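Local coordinates for protein beta-N-acetylhexosaminidase (PDB 4PYS) that probably hydrolyses terminal beta-linked N-acetylhexosamine residues from glycans, as a family 20 glycoside hydrolase with a TIM-barrel catalytic domain, at residues G384-L395 with F407-S418. Residues are numbered along the deposited sequence; the frame is centred on the assembly and turned at random.
With FMT (formic acid), chain H; FMT (formic acid), chain J.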
ATOM      1  N   GLY A 384      -0.446  10.604   3.646  1.00 21.20           N
ATOM      2  CA  GLY A 384      -1.510   9.637   3.873  1.00 20.57           C
ATOM      3  C   GLY A 384      -2.516  10.127   4.893  1.00 21.33           C
ATOM      4  O   GLY A 384      -2.833   9.425   5.854  1.00 21.05           O
ATOM      5  N   THR A 385      -3.039  11.327   4.670  1.00 19.87           N
ATOM      6  CA  THR A 385      -3.887  11.975   5.669  1.00 20.51           C
ATOM      7  C   THR A 385      -5.257  11.324   5.783  1.00 21.98           C
ATOM      8  O   THR A 385      -5.844  10.894   4.776  1.00 20.09           O
ATOM      9  CB  THR A 385      -4.030  13.483   5.384  1.00 22.79           C
ATOM     10  OG1 THR A 385      -4.441  13.678   4.028  1.00 20.94           O
ATOM     11  CG2 THR A 385      -2.699  14.174   5.583  1.00 21.53           C
ATOM     12  N   ASN A 386      -5.762  11.241   7.014  1.00 19.81           N
ATOM     13  CA  ASN A 386      -7.052  10.612   7.251  1.00 22.52           C
ATOM     14  C   ASN A 386      -8.169  11.236   6.426  1.00 21.14           C
ATOM     15  O   ASN A 386      -8.905  10.519   5.741  1.00 20.88           O
ATOM     16  CB  ASN A 386      -7.399  10.515   8.757  1.00 21.67           C
ATOM     17  CG  ASN A 386      -7.066  11.778   9.554  1.00 25.82           C
ATOM     18  OD1 ASN A 386      -6.902  12.875   9.015  1.00 25.04           O
ATOM     19  ND2 ASN A 386      -6.989  11.616  10.876  1.00 24.50           N
ATOM     20  N   TYR A 387      -8.286  12.561   6.473  1.00 21.74           N
ATOM     21  CA  TYR A 387      -8.981  13.282   5.401  1.00 20.38           C
ATOM     22  C   TYR A 387      -7.967  13.407   4.260  1.00 18.03           C
ATOM     23  O   TYR A 387      -6.956  14.091   4.445  1.00 20.19           O
ATOM     24  CB  TYR A 387      -9.306  14.712   5.845  1.00 18.55           C
ATOM     25  CG  TYR A 387     -10.418  14.879   6.860  1.00 21.00           C
ATOM     26  CD1 TYR A 387     -11.084  13.784   7.401  1.00 22.93           C
ATOM     27  CD2 TYR A 387     -10.809  16.151   7.259  1.00 26.37           C
ATOM     28  CE1 TYR A 387     -12.111  13.962   8.336  1.00 29.14           C
ATOM     29  CE2 TYR A 387     -11.822  16.336   8.179  1.00 30.44           C
ATOM     30  CZ  TYR A 387     -12.468  15.243   8.713  1.00 34.48           C
ATOM     31  OH  TYR A 387     -13.476  15.450   9.631  1.00 34.01           O
ATOM     32  N   TYR A 388      -8.178  12.780   3.097  1.00 17.87           N
ATOM     33  CA  TYR A 388      -9.288  11.873   2.803  1.00 16.32           C
ATOM     34  C   TYR A 388      -8.751  10.614   2.134  1.00 20.03           C
ATOM     35  O   TYR A 388      -9.193  10.224   1.038  1.00 17.52           O
ATOM     36  CB  TYR A 388     -10.273  12.554   1.847  1.00 19.84           C
ATOM     37  CG  TYR A 388     -10.981  13.731   2.477  1.00 17.12           C
ATOM     38  CD1 TYR A 388     -11.877  13.542   3.523  1.00 19.84           C
ATOM     39  CD2 TYR A 388     -10.780  15.030   2.013  1.00 23.66           C
ATOM     40  CE1 TYR A 388     -12.532  14.606   4.109  1.00 22.79           C
ATOM     41  CE2 TYR A 388     -11.442  16.102   2.595  1.00 24.63           C
ATOM     42  CZ  TYR A 388     -12.320  15.882   3.639  1.00 24.50           C
ATOM     43  OH  TYR A 388     -12.986  16.942   4.231  1.00 24.32           O
ATOM     44  N   THR A 389      -7.786   9.975   2.792  1.00 19.88           N
ATOM     45  CA  THR A 389      -7.227   8.737   2.274  1.00 17.30           C
ATOM     46  C   THR A 389      -7.577   7.533   3.133  1.00 18.19           C
ATOM     47  O   THR A 389      -7.222   6.408   2.772  1.00 17.72           O
ATOM     48  CB  THR A 389      -5.679   8.793   2.121  1.00 19.21           C
ATOM     49  OG1 THR A 389      -5.040   8.655   3.407  1.00 20.15           O
ATOM     50  CG2 THR A 389      -5.238  10.099   1.447  1.00 20.22           C
ATOM     51  N   TYR A 390      -8.253   7.753   4.268  1.00 19.28           N
ATOM     52  CA  TYR A 390      -8.670   6.639   5.126  1.00 20.79           C
ATOM     53  C   TYR A 390     -10.012   6.075   4.678  1.00 21.35           C
ATOM     54  O   TYR A 390     -11.076   6.558   5.078  1.00 20.78           O
ATOM     55  CB  TYR A 390      -8.739   7.053   6.598  1.00 20.14           C
ATOM     56  CG  TYR A 390      -7.388   7.026   7.286  1.00 19.21           C
ATOM     57  CD1 TYR A 390      -6.203   7.089   6.552  1.00 22.22           C
ATOM     58  CD2 TYR A 390      -7.301   6.922   8.671  1.00 24.09           C
ATOM     59  CE1 TYR A 390      -4.950   7.057   7.199  1.00 25.08           C
ATOM     60  CE2 TYR A 390      -6.071   6.890   9.314  1.00 26.04           C
ATOM     61  CZ  TYR A 390      -4.907   6.958   8.580  1.00 26.72           C
ATOM     62  OH  TYR A 390      -3.691   6.906   9.256  1.00 25.91           O
ATOM     63  N   LEU A 391      -9.951   5.041   3.848  1.00 18.61           N
ATOM     64  CA  LEU A 391     -11.150   4.462   3.243  1.00 18.30           C
ATOM     65  C   LEU A 391     -12.020   3.720   4.244  1.00 21.75           C
ATOM     66  O   LEU A 391     -13.161   3.359   3.936  1.00 21.79           O
ATOM     67  CB  LEU A 391     -10.736   3.541   2.086  1.00 19.57           C
ATOM     68  CG  LEU A 391      -9.966   4.284   0.996  1.00 21.14           C
ATOM     69  CD1 LEU A 391      -9.219   3.296   0.099  1.00 23.60           C
ATOM     70  CD2 LEU A 391     -10.921   5.140   0.180  1.00 24.89           C
ATOM     71  N   ASN A 392     -11.494   3.477   5.447  1.00 19.30           N
ATOM     72  CA  ASN A 392     -12.334   2.950   6.515  1.00 21.13           C
ATOM     73  C   ASN A 392     -13.369   3.968   7.009  1.00 23.09           C
ATOM     74  O   ASN A 392     -14.357   3.594   7.651  1.00 25.81           O
ATOM     75  CB  ASN A 392     -11.479   2.435   7.689  1.00 23.77           C
ATOM     76  CG  ASN A 392     -10.415   3.422   8.102  1.00 23.96           C
ATOM     77  OD1 ASN A 392      -9.502   3.724   7.327  1.00 24.12           O
ATOM     78  ND2 ASN A 392     -10.510   3.922   9.335  1.00 24.81           N
ATOM     79  N   PHE A 393     -13.160   5.251   6.725  1.00 23.30           N
ATOM     80  CA  PHE A 393     -14.181   6.242   7.068  1.00 21.11           C
ATOM     81  C   PHE A 393     -15.335   5.973   6.109  1.00 21.41           C
ATOM     82  O   PHE A 393     -15.144   6.006   4.889  1.00 25.26           O
ATOM     83  CB  PHE A 393     -13.689   7.677   6.837  1.00 20.71           C
ATOM     84  CG  PHE A 393     -12.684   8.169   7.857  1.00 23.55           C
ATOM     85  CD1 PHE A 393     -12.004   7.283   8.687  1.00 23.39           C
ATOM     86  CD2 PHE A 393     -12.419   9.530   7.973  1.00 26.36           C
ATOM     87  CE1 PHE A 393     -11.070   7.751   9.627  1.00 26.86           C
ATOM     88  CE2 PHE A 393     -11.495  10.009   8.904  1.00 24.11           C
ATOM     89  CZ  PHE A 393     -10.819   9.115   9.734  1.00 25.75           C
ATOM     90  N   PRO A 394     -16.523   5.691   6.643  1.00 23.34           N
ATOM     91  CA  PRO A 394     -17.668   5.404   5.769  1.00 28.11           C
ATOM     92  C   PRO A 394     -18.251   6.699   5.209  1.00 30.72           C
ATOM     93  O   PRO A 394     -17.761   7.766   5.557  1.00 27.46           O
ATOM     94  CB  PRO A 394     -18.660   4.725   6.712  1.00 28.83           C
ATOM     95  CG  PRO A 394     -18.340   5.294   8.079  1.00 31.88           C
ATOM     96  CD  PRO A 394     -16.844   5.516   8.075  1.00 22.41           C
ATOM     97  N   LEU A 395     -19.257   6.613   4.342  1.00 27.35           N
ATOM     98  CA  LEU A 395     -19.886   7.824   3.806  1.00 28.14           C
ATOM     99  C   LEU A 395     -20.939   8.398   4.753  1.00 31.22           C
ATOM    100  O   LEU A 395     -21.288   9.581   4.656  1.00 27.83           O
ATOM    101  CB  LEU A 395     -20.513   7.563   2.436  1.00 24.72           C
ATOM    102  CG  LEU A 395     -19.632   7.753   1.203  1.00 27.00           C
ATOM    103  CD1 LEU A 395     -18.582   6.638   1.075  1.00 23.86           C
ATOM    104  CD2 LEU A 395     -20.511   7.837  -0.038  1.00 24.87           C
ATOM    105  N   PHE A 407     -16.592  10.678   4.712  1.00 22.14           N
ATOM    106  CA  PHE A 407     -16.393  11.498   3.509  1.00 23.31           C
ATOM    107  C   PHE A 407     -16.798  10.742   2.247  1.00 27.21           C
ATOM    108  O   PHE A 407     -16.901   9.513   2.262  1.00 23.72           O
ATOM    109  CB  PHE A 407     -14.942  12.019   3.391  1.00 22.41           C
ATOM    110  CG  PHE A 407     -13.895  10.946   3.194  1.00 20.83           C
ATOM    111  CD1 PHE A 407     -13.538  10.527   1.916  1.00 22.29           C
ATOM    112  CD2 PHE A 407     -13.233  10.395   4.283  1.00 24.95           C
ATOM    113  CE1 PHE A 407     -12.567   9.560   1.725  1.00 27.76           C
ATOM    114  CE2 PHE A 407     -12.251   9.422   4.092  1.00 23.14           C
ATOM    115  CZ  PHE A 407     -11.920   9.010   2.824  1.00 25.25           C
ATOM    116  N   ASP A 408     -17.021  11.465   1.151  1.00 22.65           N
ATOM    117  CA  ASP A 408     -17.418  10.786  -0.074  1.00 17.98           C
ATOM    118  C   ASP A 408     -16.481  11.053  -1.248  1.00 20.87           C
ATOM    119  O   ASP A 408     -15.385  11.598  -1.078  1.00 20.84           O
ATOM    120  CB  ASP A 408     -18.903  11.096  -0.417  1.00 21.80           C
ATOM    121  CG  ASP A 408     -19.124  12.516  -0.917  1.00 29.51           C
ATOM    122  OD1 ASP A 408     -18.149  13.280  -1.089  1.00 26.04           O
ATOM    123  OD2 ASP A 408     -20.301  12.874  -1.162  1.00 31.59           O
ATOM    124  N   LEU A 409     -16.906  10.660  -2.441  1.00 19.23           N
ATOM    125  CA  LEU A 409     -16.034  10.737  -3.610  1.00 18.65           C
ATOM    126  C   LEU A 409     -15.692  12.182  -3.986  1.00 17.56           C
ATOM    127  O   LEU A 409     -14.569  12.463  -4.445  1.00 18.38           O
ATOM    128  CB  LEU A 409     -16.667  10.002  -4.800  1.00 22.90           C
ATOM    129  CG  LEU A 409     -15.762   9.758  -6.012  1.00 19.91           C
ATOM    130  CD1 LEU A 409     -14.639   8.765  -5.679  1.00 19.09           C
ATOM    131  CD2 LEU A 409     -16.589   9.238  -7.183  1.00 23.60           C
ATOM    132  N   GLU A 410     -16.642  13.096  -3.788  1.00 19.41           N
ATOM    133  CA  GLU A 410     -16.372  14.519  -4.006  1.00 19.93           C
ATOM    134  C   GLU A 410     -15.325  15.049  -3.039  1.00 22.77           C
ATOM    135  O   GLU A 410     -14.460  15.828  -3.435  1.00 20.96           O
ATOM    136  CB  GLU A 410     -17.654  15.369  -3.898  1.00 25.62           C
ATOM    137  CG  GLU A 410     -18.400  15.535  -5.207  1.00 29.86           C
ATOM    138  CD  GLU A 410     -19.530  16.565  -5.138  1.00 32.28           C
ATOM    139  OE1 GLU A 410     -20.570  16.329  -5.775  1.00 46.15           O
ATOM    140  OE2 GLU A 410     -19.372  17.601  -4.458  1.00 36.05           O
ATOM    141  N   ASP A 411     -15.397  14.647  -1.769  1.00 21.26           N
ATOM    142  CA  ASP A 411     -14.419  15.126  -0.800  1.00 22.56           C
ATOM    143  C   ASP A 411     -13.018  14.676  -1.194  1.00 20.32           C
ATOM    144  O   ASP A 411     -12.079  15.479  -1.201  1.00 21.75           O
ATOM    145  CB  ASP A 411     -14.743  14.627   0.624  1.00 20.04           C
ATOM    146  CG  ASP A 411     -16.056  15.165   1.149  1.00 28.07           C
ATOM    147  OD1 ASP A 411     -16.325  16.383   0.993  1.00 29.88           O
ATOM    148  OD2 ASP A 411     -16.825  14.367   1.736  1.00 27.58           O
ATOM    149  N   VAL A 412     -12.862  13.399  -1.526  1.00 17.78           N
ATOM    150  CA  VAL A 412     -11.513  12.921  -1.828  1.00 17.49           C
ATOM    151  C   VAL A 412     -11.010  13.562  -3.123  1.00 20.28           C
ATOM    152  O   VAL A 412      -9.868  14.009  -3.196  1.00 19.45           O
ATOM    153  CB  VAL A 412     -11.388  11.371  -1.830  1.00 27.35           C
ATOM    154  CG1 VAL A 412     -12.438  10.731  -2.693  1.00 29.50           C
ATOM    155  CG2 VAL A 412      -9.987  10.945  -2.276  1.00 22.42           C
ATOM    156  N   TYR A 413     -11.873  13.673  -4.127  1.00 18.72           N
ATOM    157  CA  TYR A 413     -11.424  14.229  -5.403  1.00 18.63           C
ATOM    158  C   TYR A 413     -11.102  15.722  -5.343  1.00 20.73           C
ATOM    159  O   TYR A 413     -10.110  16.176  -5.926  1.00 21.07           O
ATOM    160  CB  TYR A 413     -12.462  13.955  -6.502  1.00 20.11           C
ATOM    161  CG  TYR A 413     -11.878  14.145  -7.892  1.00 19.12           C
ATOM    162  CD1 TYR A 413     -11.077  13.167  -8.462  1.00 16.96           C
ATOM    163  CD2 TYR A 413     -12.124  15.298  -8.619  1.00 20.84           C
ATOM    164  CE1 TYR A 413     -10.525  13.331  -9.723  1.00 20.79           C
ATOM    165  CE2 TYR A 413     -11.573  15.471  -9.894  1.00 18.14           C
ATOM    166  CZ  TYR A 413     -10.782  14.486 -10.430  1.00 20.45           C
ATOM    167  OH  TYR A 413     -10.226  14.641 -11.690  1.00 22.13           O
ATOM    168  N   LEU A 414     -11.914  16.482  -4.616  1.00 19.47           N
ATOM    169  CA  LEU A 414     -11.835  17.939  -4.682  1.00 17.47           C
ATOM    170  C   LEU A 414     -11.045  18.572  -3.538  1.00 23.78           C
ATOM    171  O   LEU A 414     -10.590  19.700  -3.675  1.00 21.84           O
ATOM    172  CB  LEU A 414     -13.241  18.551  -4.675  1.00 19.33           C
ATOM    173  CG  LEU A 414     -14.172  18.192  -5.826  1.00 24.74           C
ATOM    174  CD1 LEU A 414     -15.547  18.810  -5.558  1.00 23.26           C
ATOM    175  CD2 LEU A 414     -13.591  18.691  -7.134  1.00 23.12           C
ATOM    176  N   ARG A 415     -10.904  17.874  -2.407  1.00 18.35           N
ATOM    177  CA  ARG A 415     -10.423  18.553  -1.197  1.00 17.12           C
ATOM    178  C   ARG A 415      -9.408  17.734  -0.382  1.00 24.96           C
ATOM    179  O   ARG A 415      -9.295  17.912   0.827  1.00 21.28           O
ATOM    180  CB  ARG A 415     -11.616  18.972  -0.312  1.00 23.74           C
ATOM    181  CG  ARG A 415     -12.404  20.180  -0.864  1.00 33.04           C
ATOM    182  CD  ARG A 415     -13.675  20.499  -0.046  1.00 34.26           C
ATOM    183  NE  ARG A 415     -14.661  19.421  -0.112  1.00 36.77           N
ATOM    184  CZ  ARG A 415     -15.569  19.289  -1.078  1.00 37.67           C
ATOM    185  NH1 ARG A 415     -15.626  20.162  -2.078  1.00 33.74           N
ATOM    186  NH2 ARG A 415     -16.422  18.278  -1.052  1.00 29.54           N
ATOM    187  N   ASN A 416      -8.653  16.873  -1.053  1.00 20.22           N
ATOM    188  CA  ASN A 416      -7.715  15.970  -0.361  1.00 17.91           C
ATOM    189  C   ASN A 416      -6.407  16.670  -0.024  1.00 21.69           C
ATOM    190  O   ASN A 416      -5.655  17.033  -0.925  1.00 21.61           O
ATOM    191  CB  ASN A 416      -7.431  14.771  -1.266  1.00 17.30           C
ATOM    192  CG  ASN A 416      -6.659  13.668  -0.570  1.00 20.06           C
ATOM    193  OD1 ASN A 416      -6.435  13.710   0.641  1.00 20.06           O
ATOM    194  ND2 ASN A 416      -6.252  12.665  -1.341  1.00 17.02           N
ATOM    195  N   PRO A 417      -6.113  16.844   1.276  1.00 20.05           N
ATOM    196  CA  PRO A 417      -4.851  17.479   1.673  1.00 23.93           C
ATOM    197  C   PRO A 417      -3.624  16.720   1.171  1.00 22.07           C
ATOM    198  O   PRO A 417      -2.557  17.327   1.024  1.00 23.34           O
ATOM    199  CB  PRO A 417      -4.901  17.411   3.205  1.00 28.26           C
ATOM    200  CG  PRO A 417      -6.357  17.365   3.539  1.00 27.19           C
ATOM    201  CD  PRO A 417      -6.961  16.524   2.441  1.00 20.77           C
ATOM    202  N   SER A 418      -3.776  15.420   0.920  1.00 19.08           N
ATOM    203  CA  SER A 418      -2.651  14.600   0.476  1.00 20.98           C
ATOM    204  C   SER A 418      -2.361  14.727  -1.020  1.00 21.44           C
ATOM    205  O   SER A 418      -1.321  14.273  -1.492  1.00 20.04           O
ATOM    206  CB  SER A 418      -2.861  13.138   0.865  1.00 22.64           C
ATOM    207  OG  SER A 418      -2.652  12.970   2.256  1.00 21.17           O
TER
HETATM  208  C   FMT H 606      -8.291   8.439  12.195  1.00 22.64           C
HETATM  209  O1  FMT H 606      -8.148   9.655  12.292  1.00 33.69           O
HETATM  210  O2  FMT H 606      -9.282   7.832  12.618  1.00 34.03           O
HETATM  211  C   FMT J 608     -15.455  16.277   5.843  1.00 53.80           C
HETATM  212  O1  FMT J 608     -14.567  16.811   6.501  1.00 47.73           O
HETATM  213  O2  FMT J 608     -16.337  15.566   6.331  1.00 66.92           O
HETATM  214  O   HOH W   1     -14.618  18.490   2.505  1.00 45.27           O
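The Tyr388 ring lies between CB of Tyr387, over the centre of one face, and CB of Asp411, centred over the opposite face in a CH-pi contact 3.9 Å from the ring centroid. At its edge come the carbonyl group of Arg415 and O1 of a formic acid molecule, probably from the crystallisation liquor, which accepts from Tyr388 OH at 2.8 Å. CB of Tyr388 covers one face of the Phe407 ring; with CG beside the backbone N (chi1 -67°) the Tyr388 ring turns its CD1 onto CG of Phe407, the two planes meeting obliquely at 55°. The side chain of Phe407 is wholly apolar, as suits a buried wedge: Tyr390 O sits at its edge, CB of Phe393 packs on CE2 at 3.6 Å, and Arg453 adds a cation-pi contact, while the backbone N of Phe407 donates to Pro394 O.

A cis peptide joins Tyr387 to Tyr388, whose N donates to Asn416 OD1 over 3.2 Å. This amide oxygen also accepts from Ser418 N in an Asx turn, the two donors arriving from opposite faces of its plane; Asn416 ND2 is taken by Gln460 of helix 453-462. Hydroxyl residues suit the neighbouring corner, where Ser418 OG donates to Thr385 OG1 at 2.6 Å and Thr385 OG1 in turn donates to Tyr387 O. Pro417, rigid and without an N-H, lays CD against that same carbonyl oxygen.

Asp408 and Asp411 form a capping box at the start of helix 409-415, and Asp411 OD1 receives Arg415 NH2 within the guanidinium plane. The contact thus fastens the loop after barrel strand 381-383 to the helix before strand 428-435: tyrosine serves with an apolar ring inside and a hydroxyl that one water links to Asp411 OD1 and Arg415 NE, whereas its buried carbonyl oxygen, facing Val412 and Phe407, has no polar partner.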